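Local structure of putative surface-anchored fimbrial subunit (Corynebacterium diphtheriae, 3HR6) at residues V234-A237 / G238-Q242. The protein probably forms the shaft of a bacterial surface pilus as its major pilin, built of tandem Ig-like modules. Residues are numbered along the deposited sequence; the frame is centred on the assembly and turned at random.
Sequences VQLA and GATLQ
The flat group at this turn is the peptide joining Ala237 and Gly238. Leu241 lies over one face of it. Leu241 CB sits 3.6 Å from Ala237 C, and the Leu241 backbone N is on the same face. The N-H is hydrogen-bonded to the carbonyl: Leu241 N to Ala237 O is 3.2 Å. The N-H...O angle is fairly straight at 159°. The donor stands above the carbonyl plane, 69° out of it, and is not on a lone pair. At the oxygen end, closer to the plane, Thr240 CB is 3.7 Å from Ala237 O.

Leu241 reaches back over the chain because its CG is anti to the backbone N (chi1 176°). Leu241 CD2 lies 3.7 Å from Leu236 O, and CD1 is near it too, so both methyls sit off the oxygen end of this carbonyl, which also accepts a hydrogen bond from Asn279 ND2. On Thr240 the methyl and the hydroxyl divide the work. Thr240 CG2 meets Leu236 CD2 at 4.0 Å, an oblique apolar contact. OG1 is hydrogen-bonded to Asp218 OD2.

The bond from Leu241 N to Ala237 O has the i to i-4 spacing of a helix. Gln242 N to Gly238 O, 3.0 Å, repeats it one residue on. The chain turns at Gly238, whose positive phi suits glycine.

The contact joins the end of strand 229-236 to the short helix 238-242 in the Cna-B-like part of the pilin. Strand 229-236 is antiparallel to both 187-192 and 219-226. Leu236 packs inward on Val219 of strand 219-226 and Leu252 of strand 251-259. Thr240 touches Ile214 and Leu241 touches Phe184, both in loops, so the helix rests on the loops beside the strand end.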
ATOM      1  N   VAL A 234      10.477   5.058   0.347  1.00 11.34           N
ATOM      2  CA  VAL A 234      11.237   5.731  -0.722  1.00 10.55           C
ATOM      3  C   VAL A 234      10.773   7.164  -0.735  1.00  9.84           C
ATOM      4  O   VAL A 234       9.599   7.430  -0.888  1.00 11.75           O
ATOM      5  CB  VAL A 234      10.992   5.113  -2.067  1.00 10.42           C
ATOM      6  CG1 VAL A 234      11.712   5.983  -3.180  1.00 11.31           C
ATOM      7  CG2 VAL A 234      11.460   3.640  -2.075  1.00 10.93           C
ATOM      8  N   GLN A 235      11.731   8.084  -0.619  1.00 10.60           N
ATOM      9  CA  GLN A 235      11.389   9.468  -0.470  1.00 10.94           C
ATOM     10  C   GLN A 235      12.195  10.254  -1.453  1.00 11.44           C
ATOM     11  O   GLN A 235      13.412  10.092  -1.515  1.00 12.13           O
ATOM     12  CB  GLN A 235      11.781   9.857   0.938  1.00 12.80           C
ATOM     13  CG  GLN A 235      11.217  11.113   1.433  1.00 16.49           C
ATOM     14  CD  GLN A 235      11.176  11.127   2.956  1.00 18.03           C
ATOM     15  OE1 GLN A 235      10.206  10.639   3.600  1.00 21.23           O
ATOM     16  NE2 GLN A 235      12.206  11.657   3.527  1.00 15.95           N
ATOM     17  N   LEU A 236      11.544  11.149  -2.170  1.00 10.22           N
ATOM     18  CA  LEU A 236      12.229  12.042  -3.089  1.00 11.90           C
ATOM     19  C   LEU A 236      12.458  13.410  -2.460  1.00 12.72           C
ATOM     20  O   LEU A 236      11.565  14.003  -1.885  1.00 14.24           O
ATOM     21  CB  LEU A 236      11.450  12.226  -4.389  1.00 11.43           C
ATOM     22  CG  LEU A 236      11.111  10.964  -5.164  1.00 15.06           C
ATOM     23  CD1 LEU A 236      10.152  11.289  -6.361  1.00 16.42           C
ATOM     24  CD2 LEU A 236      12.389  10.296  -5.627  1.00 18.39           C
ATOM     25  N   ALA A 237      13.651  13.930  -2.654  1.00 15.56           N
ATOM     26  CA  ALA A 237      14.015  15.244  -2.119  1.00 16.43           C
ATOM     27  C   ALA A 237      14.959  15.946  -3.094  1.00 17.52           C
ATOM     28  O   ALA A 237      15.187  15.447  -4.192  1.00 18.32           O
ATOM     29  CB  ALA A 237      14.641  15.094  -0.744  1.00 17.15           C
ATOM     30  N   GLY A 238      15.503  17.089  -2.699  1.00 18.88           N
ATOM     31  CA  GLY A 238      16.551  17.739  -3.490  1.00 19.58           C
ATOM     32  C   GLY A 238      16.100  18.133  -4.886  1.00 19.87           C
ATOM     33  O   GLY A 238      14.937  18.476  -5.073  1.00 21.43           O
ATOM     34  N   ALA A 239      17.010  18.046  -5.861  1.00 20.57           N
ATOM     35  CA  ALA A 239      16.747  18.507  -7.246  1.00 20.28           C
ATOM     36  C   ALA A 239      15.539  17.757  -7.810  1.00 19.57           C
ATOM     37  O   ALA A 239      14.649  18.347  -8.425  1.00 19.10           O
ATOM     38  CB  ALA A 239      17.964  18.281  -8.143  1.00 20.45           C
ATOM     39  N   THR A 240      15.530  16.451  -7.576  1.00 19.29           N
ATOM     40  CA  THR A 240      14.472  15.565  -8.046  1.00 18.59           C
ATOM     41  C   THR A 240      13.089  15.975  -7.561  1.00 18.81           C
ATOM     42  O   THR A 240      12.130  15.948  -8.358  1.00 17.96           O
ATOM     43  CB  THR A 240      14.771  14.095  -7.636  1.00 19.07           C
ATOM     44  OG1 THR A 240      16.031  13.699  -8.189  1.00 17.51           O
ATOM     45  CG2 THR A 240      13.726  13.139  -8.163  1.00 16.29           C
ATOM     46  N   LEU A 241      12.953  16.319  -6.273  1.00 18.21           N
ATOM     47  CA  LEU A 241      11.662  16.755  -5.756  1.00 17.20           C
ATOM     48  C   LEU A 241      11.287  18.096  -6.363  1.00 17.57           C
ATOM     49  O   LEU A 241      10.135  18.299  -6.749  1.00 17.40           O
ATOM     50  CB  LEU A 241      11.658  16.839  -4.232  1.00 17.18           C
ATOM     51  CG  LEU A 241      10.391  17.364  -3.557  1.00 16.25           C
ATOM     52  CD1 LEU A 241       9.159  16.434  -3.732  1.00 15.31           C
ATOM     53  CD2 LEU A 241      10.688  17.611  -2.092  1.00 17.67           C
ATOM     54  N   GLN A 242      12.281  18.986  -6.447  1.00 17.82           N
ATOM     55  CA  GLN A 242      12.095  20.346  -6.992  0.50 17.99           C
ATOM     56  C   GLN A 242      11.628  20.335  -8.446  1.00 17.35           C
ATOM     57  O   GLN A 242      10.878  21.215  -8.856  1.00 17.84           O
ATOM     58  CB  GLN A 242      13.389  21.180  -6.896  0.50 18.56           C
ATOM     59  CG  GLN A 242      13.459  22.137  -5.704  0.50 19.92           C
ATOM     60  CD  GLN A 242      12.627  23.396  -5.890  0.50 20.49           C
ATOM     61  OE1 GLN A 242      11.663  23.613  -5.164  0.50 22.80           O
ATOM     62  NE2 GLN A 242      13.001  24.232  -6.860  0.50 22.00           N
TER